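Local coordinates for sulfate transporter 4.1, chloroplastic (Arabidopsis thaliana, PDB 7LHV), which moves sulfate across membranes together with protons, as an SLC26-family H+/sulfate cotransporter that may influence sulfate assimilation, at residues A[571-576]-A[637-642]; A[589-594]-A[620-625]; A[601-606]-A[628-633]. One frame throughout, in Å; residues are numbered along the deposited sequence.

Interaction 1: A[571-576]-A[637-642]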
ATOM      1  N   PHE A 571      36.746  -4.402  -9.777  1.00 69.76           N
ATOM      2  CA  PHE A 571      36.331  -3.482  -8.730  1.00 69.76           C
ATOM      3  C   PHE A 571      34.946  -2.944  -9.049  1.00 69.76           C
ATOM      4  O   PHE A 571      34.636  -2.662 -10.209  1.00 69.76           O
ATOM      5  CB  PHE A 571      37.314  -2.316  -8.581  1.00 69.76           C
ATOM      6  CG  PHE A 571      38.755  -2.736  -8.537  1.00 69.76           C
ATOM      7  CD1 PHE A 571      39.364  -3.030  -7.333  1.00 69.76           C
ATOM      8  CD2 PHE A 571      39.501  -2.827  -9.698  1.00 69.76           C
ATOM      9  CE1 PHE A 571      40.688  -3.413  -7.287  1.00 69.76           C
ATOM     10  CE2 PHE A 571      40.824  -3.209  -9.658  1.00 69.76           C
ATOM     11  CZ  PHE A 571      41.418  -3.502  -8.451  1.00 69.76           C
ATOM     12  N   VAL A 572      34.117  -2.810  -8.018  1.00 63.81           N
ATOM     13  CA  VAL A 572      32.803  -2.191  -8.135  1.00 63.81           C
ATOM     14  C   VAL A 572      32.727  -1.072  -7.110  1.00 63.81           C
ATOM     15  O   VAL A 572      32.874  -1.318  -5.909  1.00 63.81           O
ATOM     16  CB  VAL A 572      31.662  -3.198  -7.919  1.00 63.81           C
ATOM     17  CG1 VAL A 572      30.344  -2.467  -7.766  1.00 63.81           C
ATOM     18  CG2 VAL A 572      31.594  -4.172  -9.078  1.00 63.81           C
ATOM     19  N   ILE A 573      32.489   0.148  -7.578  1.00 62.23           N
ATOM     20  CA  ILE A 573      32.452   1.333  -6.730  1.00 62.23           C
ATOM     21  C   ILE A 573      31.019   1.827  -6.661  1.00 62.23           C
ATOM     22  O   ILE A 573      30.359   1.985  -7.695  1.00 62.23           O
ATOM     23  CB  ILE A 573      33.383   2.436  -7.262  1.00 62.23           C
ATOM     24  CG1 ILE A 573      34.769   1.866  -7.547  1.00 62.23           C
ATOM     25  CG2 ILE A 573      33.471   3.577  -6.267  1.00 62.23           C
ATOM     26  CD1 ILE A 573      35.649   2.795  -8.325  1.00 62.23           C
ATOM     27  N   LEU A 574      30.532   2.068  -5.447  1.00 61.85           N
ATOM     28  CA  LEU A 574      29.189   2.589  -5.231  1.00 61.85           C
ATOM     29  C   LEU A 574      29.272   4.070  -4.895  1.00 61.85           C
ATOM     30  O   LEU A 574      29.947   4.462  -3.939  1.00 61.85           O
ATOM     31  CB  LEU A 574      28.453   1.825  -4.134  1.00 61.85           C
ATOM     32  CG  LEU A 574      27.878   0.462  -4.509  1.00 61.85           C
ATOM     33  CD1 LEU A 574      28.958  -0.571  -4.703  1.00 61.85           C
ATOM     34  CD2 LEU A 574      26.890   0.014  -3.451  1.00 61.85           C
ATOM     35  N   GLU A 575      28.579   4.882  -5.687  1.00 65.91           N
ATOM     36  CA  GLU A 575      28.405   6.297  -5.396  1.00 65.91           C
ATOM     37  C   GLU A 575      27.169   6.442  -4.522  1.00 65.91           C
ATOM     38  O   GLU A 575      26.043   6.260  -4.995  1.00 65.91           O
ATOM     39  CB  GLU A 575      28.250   7.092  -6.685  1.00 65.91           C
ATOM     40  CG  GLU A 575      29.476   7.074  -7.540  1.00 65.91           C
ATOM     41  CD  GLU A 575      30.624   7.785  -6.884  1.00 65.91           C
ATOM     42  OE1 GLU A 575      30.385   8.761  -6.145  1.00 65.91           O
ATOM     43  OE2 GLU A 575      31.765   7.338  -7.082  1.00 65.91           O
ATOM     44  N   MET A 576      27.367   6.754  -3.247  1.00 60.94           N
ATOM     45  CA  MET A 576      26.252   6.870  -2.322  1.00 60.94           C
ATOM     46  C   MET A 576      25.961   8.321  -1.960  1.00 60.94           C
ATOM     47  O   MET A 576      25.328   8.588  -0.935  1.00 60.94           O
ATOM     48  CB  MET A 576      26.513   6.028  -1.073  1.00 60.94           C
ATOM     49  CG  MET A 576      26.536   4.538  -1.380  1.00 60.94           C
ATOM     50  SD  MET A 576      26.916   3.469   0.013  1.00 60.94           S
ATOM     51  CE  MET A 576      25.419   3.643   0.970  1.00 60.94           C
ATOM     52  N   ASP A 637      39.654   9.777  -6.376  1.00 89.91           N
ATOM     53  CA  ASP A 637      40.678   9.042  -5.643  1.00 89.91           C
ATOM     54  C   ASP A 637      40.359   7.553  -5.555  1.00 89.91           C
ATOM     55  O   ASP A 637      41.277   6.725  -5.569  1.00 89.91           O
ATOM     56  CB  ASP A 637      40.864   9.653  -4.252  1.00 89.91           C
ATOM     57  CG  ASP A 637      39.619   9.567  -3.394  1.00 89.91           C
ATOM     58  OD1 ASP A 637      38.585   9.067  -3.878  1.00 89.91           O
ATOM     59  OD2 ASP A 637      39.671  10.011  -2.229  1.00 89.91           O
ATOM     60  N   ALA A 638      39.075   7.195  -5.472  1.00 86.02           N
ATOM     61  CA  ALA A 638      38.698   5.784  -5.460  1.00 86.02           C
ATOM     62  C   ALA A 638      39.138   5.090  -6.740  1.00 86.02           C
ATOM     63  O   ALA A 638      39.759   4.022  -6.703  1.00 86.02           O
ATOM     64  CB  ALA A 638      37.187   5.645  -5.268  1.00 86.02           C
ATOM     65  N   VAL A 639      38.836   5.691  -7.892  1.00 85.28           N
ATOM     66  CA  VAL A 639      39.252   5.093  -9.156  1.00 85.28           C
ATOM     67  C   VAL A 639      40.768   5.132  -9.296  1.00 85.28           C
ATOM     68  O   VAL A 639      41.376   4.198  -9.834  1.00 85.28           O
ATOM     69  CB  VAL A 639      38.539   5.784 -10.329  1.00 85.28           C
ATOM     70  CG1 VAL A 639      39.179   5.396 -11.646  1.00 85.28           C
ATOM     71  CG2 VAL A 639      37.078   5.397 -10.331  1.00 85.28           C
ATOM     72  N   GLN A 640      41.408   6.194  -8.799  1.00 90.79           N
ATOM     73  CA  GLN A 640      42.861   6.283  -8.886  1.00 90.79           C
ATOM     74  C   GLN A 640      43.537   5.159  -8.111  1.00 90.79           C
ATOM     75  O   GLN A 640      44.515   4.571  -8.586  1.00 90.79           O
ATOM     76  CB  GLN A 640      43.336   7.645  -8.383  1.00 90.79           C
ATOM     77  CG  GLN A 640      43.216   8.754  -9.413  1.00 90.79           C
ATOM     78  CD  GLN A 640      43.909   8.412 -10.716  1.00 90.79           C
ATOM     79  OE1 GLN A 640      45.048   7.945 -10.723  1.00 90.79           O
ATOM     80  NE2 GLN A 640      43.222   8.640 -11.829  1.00 90.79           N
ATOM     81  N   VAL A 641      43.037   4.845  -6.915  1.00 88.99           N
ATOM     82  CA  VAL A 641      43.623   3.743  -6.159  1.00 88.99           C
ATOM     83  C   VAL A 641      43.183   2.388  -6.696  1.00 88.99           C
ATOM     84  O   VAL A 641      43.887   1.393  -6.488  1.00 88.99           O
ATOM     85  CB  VAL A 641      43.296   3.838  -4.659  1.00 88.99           C
ATOM     86  CG1 VAL A 641      43.875   5.114  -4.068  1.00 88.99           C
ATOM     87  CG2 VAL A 641      41.807   3.753  -4.419  1.00 88.99           C
ATOM     88  N   CYS A 642      42.038   2.314  -7.380  1.00 85.34           N
ATOM     89  CA  CYS A 642      41.637   1.052  -7.993  1.00 85.34           C
ATOM     90  C   CYS A 642      42.511   0.710  -9.193  1.00 85.34           C
ATOM     91  O   CYS A 642      42.838  -0.461  -9.411  1.00 85.34           O
ATOM     92  CB  CYS A 642      40.164   1.106  -8.392  1.00 85.34           C
ATOM     93  SG  CYS A 642      39.016   0.868  -7.019  1.00 85.34           S
TER
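Phe571 and Ile573, alternate residues of a central strand of the STAS domain, meet Ala638, Val639 and Cys642 of helix 635-643, the last modelled helix. This is the helix-on-sheet packing of an alpha/beta domain: the short axes run antiparallel (173°) about 10.1 Å apart. Cys642 CB lies over one face of the Phe571 ring, offset toward the rim and 4.2 Å from the centroid, a CH-pi contact. Cys642 SG approaches the same ring obliquely, 4.4 Å from the centroid, as a sulfur-aromatic contact. A small thiol suits this place, because it lets the helix come near the ring while still offering a polarisable atom to it. The remaining contacts are apolar. Ile573 turns CG1 away from its own carbonyl carbon (chi1 -50°), and the branch carries CD1 to Val639 CG2 at 3.6 Å, the two side chains crossing at about a right angle. The same CD1 comes within 4.1 Å of Cys642 SG. The other branch of Ile573, CG2, faces the methyl of Ala638, a residue short enough to hold the helix close. Ile528 on strand 527-533 touches both Ile573 and Cys642. With no hydrogen bond between the segments, apolar burial and weak aromatic attraction hold them.

Interaction 2: A[589-594]-A[620-625]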
ATOM      1  N   ALA A 589      22.303  -6.218   3.180  1.00 61.41           N
ATOM      2  CA  ALA A 589      22.487  -6.557   1.775  1.00 61.41           C
ATOM      3  C   ALA A 589      23.871  -6.155   1.286  1.00 61.41           C
ATOM      4  O   ALA A 589      24.476  -6.862   0.479  1.00 61.41           O
ATOM      5  CB  ALA A 589      21.406  -5.898   0.925  1.00 61.41           C
ATOM      6  N   LEU A 590      24.383  -5.015   1.751  1.00 63.89           N
ATOM      7  CA  LEU A 590      25.718  -4.596   1.344  1.00 63.89           C
ATOM      8  C   LEU A 590      26.774  -5.583   1.820  1.00 63.89           C
ATOM      9  O   LEU A 590      27.705  -5.913   1.078  1.00 63.89           O
ATOM     10  CB  LEU A 590      26.008  -3.191   1.869  1.00 63.89           C
ATOM     11  CG  LEU A 590      25.387  -2.046   1.065  1.00 63.89           C
ATOM     12  CD1 LEU A 590      25.687  -0.706   1.712  1.00 63.89           C
ATOM     13  CD2 LEU A 590      25.882  -2.074  -0.369  1.00 63.89           C
ATOM     14  N   LYS A 591      26.638  -6.078   3.053  1.00 66.95           N
ATOM     15  CA  LYS A 591      27.566  -7.090   3.546  1.00 66.95           C
ATOM     16  C   LYS A 591      27.455  -8.383   2.744  1.00 66.95           C
ATOM     17  O   LYS A 591      28.471  -9.015   2.423  1.00 66.95           O
ATOM     18  CB  LYS A 591      27.319  -7.351   5.031  1.00 66.95           C
ATOM     19  CG  LYS A 591      27.780  -6.220   5.933  1.00 66.95           C
ATOM     20  CD  LYS A 591      27.846  -6.653   7.387  1.00 66.95           C
ATOM     21  CE  LYS A 591      26.465  -6.719   8.011  1.00 66.95           C
ATOM     22  NZ  LYS A 591      26.542  -6.823   9.494  1.00 66.95           N
ATOM     23  N   GLU A 592      26.227  -8.791   2.409  1.00 67.84           N
ATOM     24  CA  GLU A 592      26.053 -10.002   1.609  1.00 67.84           C
ATOM     25  C   GLU A 592      26.692  -9.857   0.231  1.00 67.84           C
ATOM     26  O   GLU A 592      27.367 -10.778  -0.247  1.00 67.84           O
ATOM     27  CB  GLU A 592      24.570 -10.342   1.479  1.00 67.84           C
ATOM     28  CG  GLU A 592      23.922 -10.774   2.779  1.00 67.84           C
ATOM     29  CD  GLU A 592      22.438 -11.040   2.628  1.00 67.84           C
ATOM     30  OE1 GLU A 592      21.940 -10.999   1.484  1.00 67.84           O
ATOM     31  OE2 GLU A 592      21.770 -11.291   3.653  1.00 67.84           O
ATOM     32  N   LEU A 593      26.487  -8.713  -0.427  1.00 66.30           N
ATOM     33  CA  LEU A 593      27.104  -8.491  -1.733  1.00 66.30           C
ATOM     34  C   LEU A 593      28.618  -8.406  -1.632  1.00 66.30           C
ATOM     35  O   LEU A 593      29.325  -8.857  -2.537  1.00 66.30           O
ATOM     36  CB  LEU A 593      26.536  -7.239  -2.404  1.00 66.30           C
ATOM     37  CG  LEU A 593      25.218  -7.337  -3.180  1.00 66.30           C
ATOM     38  CD1 LEU A 593      25.411  -8.261  -4.366  1.00 66.30           C
ATOM     39  CD2 LEU A 593      24.064  -7.831  -2.341  1.00 66.30           C
ATOM     40  N   TYR A 594      29.146  -7.833  -0.548  1.00 67.97           N
ATOM     41  CA  TYR A 594      30.596  -7.822  -0.383  1.00 67.97           C
ATOM     42  C   TYR A 594      31.144  -9.237  -0.252  1.00 67.97           C
ATOM     43  O   TYR A 594      32.182  -9.570  -0.839  1.00 67.97           O
ATOM     44  CB  TYR A 594      30.994  -6.993   0.831  1.00 67.97           C
ATOM     45  CG  TYR A 594      32.440  -7.193   1.203  1.00 67.97           C
ATOM     46  CD1 TYR A 594      33.455  -6.712   0.391  1.00 67.97           C
ATOM     47  CD2 TYR A 594      32.793  -7.886   2.350  1.00 67.97           C
ATOM     48  CE1 TYR A 594      34.778  -6.901   0.720  1.00 67.97           C
ATOM     49  CE2 TYR A 594      34.115  -8.080   2.687  1.00 67.97           C
ATOM     50  CZ  TYR A 594      35.103  -7.586   1.869  1.00 67.97           C
ATOM     51  OH  TYR A 594      36.424  -7.776   2.201  1.00 67.97           O
ATOM     52  N   SER A 620      26.836  -0.774  11.810  1.00 68.31           N
ATOM     53  CA  SER A 620      26.544  -2.143  11.399  1.00 68.31           C
ATOM     54  C   SER A 620      27.785  -3.020  11.319  1.00 68.31           C
ATOM     55  O   SER A 620      27.649  -4.234  11.132  1.00 68.31           O
ATOM     56  CB  SER A 620      25.830  -2.150  10.048  1.00 68.31           C
ATOM     57  OG  SER A 620      26.679  -1.674   9.021  1.00 68.31           O
ATOM     58  N   GLY A 621      28.979  -2.449  11.446  1.00 70.96           N
ATOM     59  CA  GLY A 621      30.198  -3.221  11.352  1.00 70.96           C
ATOM     60  C   GLY A 621      30.702  -3.458   9.948  1.00 70.96           C
ATOM     61  O   GLY A 621      31.626  -4.260   9.767  1.00 70.96           O
ATOM     62  N   MET A 622      30.123  -2.795   8.946  1.00 70.90           N
ATOM     63  CA  MET A 622      30.561  -3.000   7.571  1.00 70.90           C
ATOM     64  C   MET A 622      31.958  -2.444   7.328  1.00 70.90           C
ATOM     65  O   MET A 622      32.707  -2.997   6.513  1.00 70.90           O
ATOM     66  CB  MET A 622      29.561  -2.366   6.605  1.00 70.90           C
ATOM     67  CG  MET A 622      29.891  -2.595   5.146  1.00 70.90           C
ATOM     68  SD  MET A 622      28.658  -1.921   4.021  1.00 70.90           S
ATOM     69  CE  MET A 622      29.429  -2.279   2.446  1.00 70.90           C
ATOM     70  N   VAL A 623      32.325  -1.357   8.010  1.00 72.21           N
ATOM     71  CA  VAL A 623      33.646  -0.762   7.809  1.00 72.21           C
ATOM     72  C   VAL A 623      34.739  -1.745   8.201  1.00 72.21           C
ATOM     73  O   VAL A 623      35.741  -1.900   7.493  1.00 72.21           O
ATOM     74  CB  VAL A 623      33.768   0.556   8.594  1.00 72.21           C
ATOM     75  CG1 VAL A 623      35.204   1.049   8.577  1.00 72.21           C
ATOM     76  CG2 VAL A 623      32.845   1.604   8.011  1.00 72.21           C
ATOM     77  N   GLU A 624      34.566  -2.426   9.336  1.00 74.98           N
ATOM     78  CA  GLU A 624      35.546  -3.418   9.756  1.00 74.98           C
ATOM     79  C   GLU A 624      35.554  -4.626   8.830  1.00 74.98           C
ATOM     80  O   GLU A 624      36.608  -5.233   8.614  1.00 74.98           O
ATOM     81  CB  GLU A 624      35.270  -3.850  11.194  1.00 74.98           C
ATOM     82  CG  GLU A 624      35.469  -2.750  12.223  1.00 74.98           C
ATOM     83  CD  GLU A 624      36.916  -2.318  12.346  1.00 74.98           C
ATOM     84  OE1 GLU A 624      37.812  -3.167  12.150  1.00 74.98           O
ATOM     85  OE2 GLU A 624      37.160  -1.128  12.636  1.00 74.98           O
ATOM     86  N   LEU A 625      34.395  -4.993   8.279  1.00 69.37           N
ATOM     87  CA  LEU A 625      34.323  -6.168   7.415  1.00 69.37           C
ATOM     88  C   LEU A 625      35.023  -5.923   6.084  1.00 69.37           C
ATOM     89  O   LEU A 625      35.814  -6.754   5.627  1.00 69.37           O
ATOM     90  CB  LEU A 625      32.866  -6.567   7.191  1.00 69.37           C
ATOM     91  CG  LEU A 625      32.620  -7.592   6.083  1.00 69.37           C
ATOM     92  CD1 LEU A 625      32.979  -8.986   6.558  1.00 69.37           C
ATOM     93  CD2 LEU A 625      31.179  -7.541   5.615  1.00 69.37           C
TER
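Lys591 and Met622 mark the nearest approach of the two backbones, their CA atoms 6.5 Å apart, where helix 584-599 of the STAS domain passes the start of the short helix 622-626. That start follows a Schellman motif: Gly621, with phi at 84°, ends the previous helix and serves as N-cap of the next, a conformation in which a CB would press on the carbonyl oxygen of Ser620. Met622 then reaches across with its chain fully extended, CG anti to the backbone N (chi1 -177°), so that CE arrives 3.6 Å from Leu590 CB; a long, flexible thioether suits such a span. Leu625 CD2 lies 3.7 Å from Lys591 CG and the same distance from Tyr594 CD2, the leucine and tyrosine side chains running alongside in opposing directions. Lysine serves twice here: its methylenes cover the leucine while its ammonium end reaches Ser620 O. Phe453 of the second subunit packs on Lys591, so one edge of the contact lies at the subunit interface. The Ser620 hydroxyl bonds back to Ile617 O within its own helix. The Ser620 carbonyl oxygen, at that helix end, accepts the hydrogen bond from Lys591 NZ at 3.3 Å, with the donor tilted 21° from the carbonyl plane.

Interaction 3: A[601-606]-A[628-633]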
ATOM      1  N   ASP A 601      35.930 -12.798  -6.385  1.00 73.53           N
ATOM      2  CA  ASP A 601      37.167 -12.023  -6.502  1.00 73.53           C
ATOM      3  C   ASP A 601      36.902 -10.627  -7.065  1.00 73.53           C
ATOM      4  O   ASP A 601      37.595 -10.160  -7.972  1.00 73.53           O
ATOM      5  CB  ASP A 601      38.208 -12.765  -7.346  1.00 73.53           C
ATOM      6  CG  ASP A 601      39.613 -12.250  -7.126  1.00 73.53           C
ATOM      7  OD1 ASP A 601      39.818 -11.464  -6.178  1.00 73.53           O
ATOM      8  OD2 ASP A 601      40.513 -12.631  -7.903  1.00 73.53           O
ATOM      9  N   ILE A 602      35.890  -9.954  -6.521  1.00 70.14           N
ATOM     10  CA  ILE A 602      35.544  -8.586  -6.887  1.00 70.14           C
ATOM     11  C   ILE A 602      35.666  -7.716  -5.645  1.00 70.14           C
ATOM     12  O   ILE A 602      35.229  -8.113  -4.559  1.00 70.14           O
ATOM     13  CB  ILE A 602      34.127  -8.491  -7.485  1.00 70.14           C
ATOM     14  CG1 ILE A 602      34.011  -9.357  -8.738  1.00 70.14           C
ATOM     15  CG2 ILE A 602      33.775  -7.058  -7.815  1.00 70.14           C
ATOM     16  CD1 ILE A 602      32.586  -9.609  -9.167  1.00 70.14           C
ATOM     17  N   GLN A 603      36.270  -6.542  -5.802  1.00 68.38           N
ATOM     18  CA  GLN A 603      36.459  -5.612  -4.698  1.00 68.38           C
ATOM     19  C   GLN A 603      35.287  -4.643  -4.628  1.00 68.38           C
ATOM     20  O   GLN A 603      34.879  -4.077  -5.647  1.00 68.38           O
ATOM     21  CB  GLN A 603      37.765  -4.838  -4.868  1.00 68.38           C
ATOM     22  CG  GLN A 603      38.079  -3.897  -3.726  1.00 68.38           C
ATOM     23  CD  GLN A 603      37.990  -4.574  -2.379  1.00 68.38           C
ATOM     24  OE1 GLN A 603      38.739  -5.504  -2.087  1.00 68.38           O
ATOM     25  NE2 GLN A 603      37.061  -4.119  -1.553  1.00 68.38           N
ATOM     26  N   LEU A 604      34.756  -4.447  -3.426  1.00 65.94           N
ATOM     27  CA  LEU A 604      33.675  -3.501  -3.194  1.00 65.94           C
ATOM     28  C   LEU A 604      34.230  -2.252  -2.525  1.00 65.94           C
ATOM     29  O   LEU A 604      34.986  -2.347  -1.553  1.00 65.94           O
ATOM     30  CB  LEU A 604      32.583  -4.113  -2.319  1.00 65.94           C
ATOM     31  CG  LEU A 604      31.331  -3.246  -2.206  1.00 65.94           C
ATOM     32  CD1 LEU A 604      30.487  -3.447  -3.440  1.00 65.94           C
ATOM     33  CD2 LEU A 604      30.542  -3.551  -0.947  1.00 65.94           C
ATOM     34  N   ALA A 605      33.849  -1.088  -3.041  1.00 66.41           N
ATOM     35  CA  ALA A 605      34.282   0.188  -2.498  1.00 66.41           C
ATOM     36  C   ALA A 605      33.083   1.107  -2.332  1.00 66.41           C
ATOM     37  O   ALA A 605      32.096   1.005  -3.065  1.00 66.41           O
ATOM     38  CB  ALA A 605      35.331   0.854  -3.397  1.00 66.41           C
ATOM     39  N   ILE A 606      33.171   1.999  -1.351  1.00 67.66           N
ATOM     40  CA  ILE A 606      32.157   3.017  -1.101  1.00 67.66           C
ATOM     41  C   ILE A 606      32.792   4.378  -1.337  1.00 67.66           C
ATOM     42  O   ILE A 606      33.851   4.681  -0.774  1.00 67.66           O
ATOM     43  CB  ILE A 606      31.580   2.910   0.319  1.00 67.66           C
ATOM     44  CG1 ILE A 606      31.137   1.475   0.600  1.00 67.66           C
ATOM     45  CG2 ILE A 606      30.423   3.869   0.492  1.00 67.66           C
ATOM     46  CD1 ILE A 606      29.973   1.022  -0.243  1.00 67.66           C
ATOM     47  N   LYS A 628      38.728  -0.196   6.172  1.00 77.77           N
ATOM     48  CA  LYS A 628      38.597   1.256   6.141  1.00 77.77           C
ATOM     49  C   LYS A 628      39.268   1.854   4.909  1.00 77.77           C
ATOM     50  O   LYS A 628      38.886   2.940   4.461  1.00 77.77           O
ATOM     51  CB  LYS A 628      39.180   1.858   7.420  1.00 77.77           C
ATOM     52  CG  LYS A 628      39.077   3.371   7.514  1.00 77.77           C
ATOM     53  CD  LYS A 628      37.633   3.810   7.688  1.00 77.77           C
ATOM     54  CE  LYS A 628      37.531   5.314   7.890  1.00 77.77           C
ATOM     55  NZ  LYS A 628      36.114   5.762   7.994  1.00 77.77           N
ATOM     56  N   GLU A 629      40.253   1.157   4.339  1.00 75.42           N
ATOM     57  CA  GLU A 629      40.982   1.678   3.190  1.00 75.42           C
ATOM     58  C   GLU A 629      40.134   1.759   1.927  1.00 75.42           C
ATOM     59  O   GLU A 629      40.564   2.389   0.957  1.00 75.42           O
ATOM     60  CB  GLU A 629      42.223   0.823   2.923  1.00 75.42           C
ATOM     61  CG  GLU A 629      41.931  -0.631   2.588  1.00 75.42           C
ATOM     62  CD  GLU A 629      41.793  -1.504   3.821  1.00 75.42           C
ATOM     63  OE1 GLU A 629      42.036  -2.725   3.716  1.00 75.42           O
ATOM     64  OE2 GLU A 629      41.442  -0.973   4.895  1.00 75.42           O
ATOM     65  N   TRP A 630      38.955   1.140   1.910  1.00 74.28           N
ATOM     66  CA  TRP A 630      38.081   1.161   0.746  1.00 74.28           C
ATOM     67  C   TRP A 630      36.962   2.185   0.863  1.00 74.28           C
ATOM     68  O   TRP A 630      36.038   2.173   0.045  1.00 74.28           O
ATOM     69  CB  TRP A 630      37.496  -0.231   0.500  1.00 74.28           C
ATOM     70  CG  TRP A 630      38.533  -1.233   0.120  1.00 74.28           C
ATOM     71  CD1 TRP A 630      38.922  -2.321   0.840  1.00 74.28           C
ATOM     72  CD2 TRP A 630      39.331  -1.231  -1.067  1.00 74.28           C
ATOM     73  NE1 TRP A 630      39.908  -3.003   0.171  1.00 74.28           N
ATOM     74  CE2 TRP A 630      40.177  -2.353  -1.004  1.00 74.28           C
ATOM     75  CE3 TRP A 630      39.410  -0.390  -2.181  1.00 74.28           C
ATOM     76  CZ2 TRP A 630      41.089  -2.657  -2.009  1.00 74.28           C
ATOM     77  CZ3 TRP A 630      40.314  -0.694  -3.178  1.00 74.28           C
ATOM     78  CH2 TRP A 630      41.142  -1.817  -3.086  1.00 74.28           C
ATOM     79  N   PHE A 631      37.018   3.065   1.856  1.00 74.50           N
ATOM     80  CA  PHE A 631      36.050   4.139   2.012  1.00 74.50           C
ATOM     81  C   PHE A 631      36.715   5.463   1.667  1.00 74.50           C
ATOM     82  O   PHE A 631      37.787   5.779   2.193  1.00 74.50           O
ATOM     83  CB  PHE A 631      35.497   4.173   3.437  1.00 74.50           C
ATOM     84  CG  PHE A 631      34.368   3.220   3.660  1.00 74.50           C
ATOM     85  CD1 PHE A 631      34.618   1.883   3.906  1.00 74.50           C
ATOM     86  CD2 PHE A 631      33.057   3.655   3.623  1.00 74.50           C
ATOM     87  CE1 PHE A 631      33.582   1.002   4.109  1.00 74.50           C
ATOM     88  CE2 PHE A 631      32.017   2.775   3.830  1.00 74.50           C
ATOM     89  CZ  PHE A 631      32.280   1.446   4.071  1.00 74.50           C
ATOM     90  N   PHE A 632      36.075   6.234   0.792  1.00 78.58           N
ATOM     91  CA  PHE A 632      36.649   7.488   0.322  1.00 78.58           C
ATOM     92  C   PHE A 632      35.664   8.639   0.464  1.00 78.58           C
ATOM     93  O   PHE A 632      34.602   8.487   1.074  1.00 78.58           O
ATOM     94  CB  PHE A 632      37.094   7.360  -1.137  1.00 78.58           C
ATOM     95  CG  PHE A 632      37.853   6.101  -1.432  1.00 78.58           C
ATOM     96  CD1 PHE A 632      39.226   6.054  -1.273  1.00 78.58           C
ATOM     97  CD2 PHE A 632      37.196   4.964  -1.862  1.00 78.58           C
ATOM     98  CE1 PHE A 632      39.929   4.900  -1.543  1.00 78.58           C
ATOM     99  CE2 PHE A 632      37.894   3.806  -2.133  1.00 78.58           C
ATOM    100  CZ  PHE A 632      39.263   3.775  -1.973  1.00 78.58           C
ATOM    101  N   VAL A 633      36.020   9.797  -0.085  1.00 81.51           N
ATOM    102  CA  VAL A 633      35.132  10.953  -0.112  1.00 81.51           C
ATOM    103  C   VAL A 633      34.817  11.416  -1.523  1.00 81.51           C
ATOM    104  O   VAL A 633      33.934  12.270  -1.694  1.00 81.51           O
ATOM    105  CB  VAL A 633      35.709  12.126   0.710  1.00 81.51           C
ATOM    106  CG1 VAL A 633      35.861  11.730   2.168  1.00 81.51           C
ATOM    107  CG2 VAL A 633      37.039  12.575   0.130  1.00 81.51           C
TER
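Gln603 points CG anti to its backbone N (chi1 -177°) and then bends at chi2 (51°), which folds its amide flat over the indole of Trp630. Amide and ring planes are only 8° apart, a true amide-on-indole stack, with Gln603 CD 3.4 Å from Trp630 CE2. The methylene joins in: Gln603 CG stands 3.6 Å from the centroid of the six-membered ring, a CH-pi contact over the face. The amide is held against rotation from both ends, for NE2 donates to Leu604 O at 2.7 Å and OE1 accepts from Lys598 NZ. Glutamine suits the place because one flat group can stack and also satisfy its polar atoms. On the other face of the indole lies Glu629 CG. An alanine at Trp630 would remove the indole and is likely to leave the amide of Gln603 without its stacking surface, opening a gap between strand and loop. The backbones meet in one parallel-type bridge at Ile606 and Phe631: Ile606 N donates to Trp630 O at 3.2 Å, and Phe632 N donates to Ile606 O at 3.1 Å. The side chains of Ile606 and Phe631 run alongside in one direction, with Ile606 CB 3.5 Å from Phe631 CE2. The small Ala605 makes room for aromatic neighbours: Ala605 CB meets the edge of the Phe632 ring, 4.1 Å from Phe632 CE2. Through this single bridge loop 628-633 pairs with strand 603-606, the outermost strand of the STAS sheet within this chain, whose backbone also bonds to strand 569-575. Leu604 turns to helix 584-599 and Met622, Phe631 packs on Val623 and Val626 of helix 622-626, and Phe632 rests on Ala638 and Val641 of helix 635-643.

How the interactions relate
All three interactions lie within the STAS domain, their centres 43 to 47 Å from the centre of the chain, and none of their residues lines the lipid pockets seen with this transporter. Interactions 1 and 3, with centres about 7 Å apart, share the sheet: Val572 N lies 2.8 Å from Gln603 O and Val572 O lies 3.0 Å from Ala605 N, both probable hydrogen bonds. Interaction 2 lies about 11 Å from interaction 3, centre to centre, and meets it through Leu604, whose CD2 is 3.8 Å from Met622 CE. From interaction 1 it is about 16 Å away, yet Leu574 CD2 touches Leu590 CD2 at 3.9 Å.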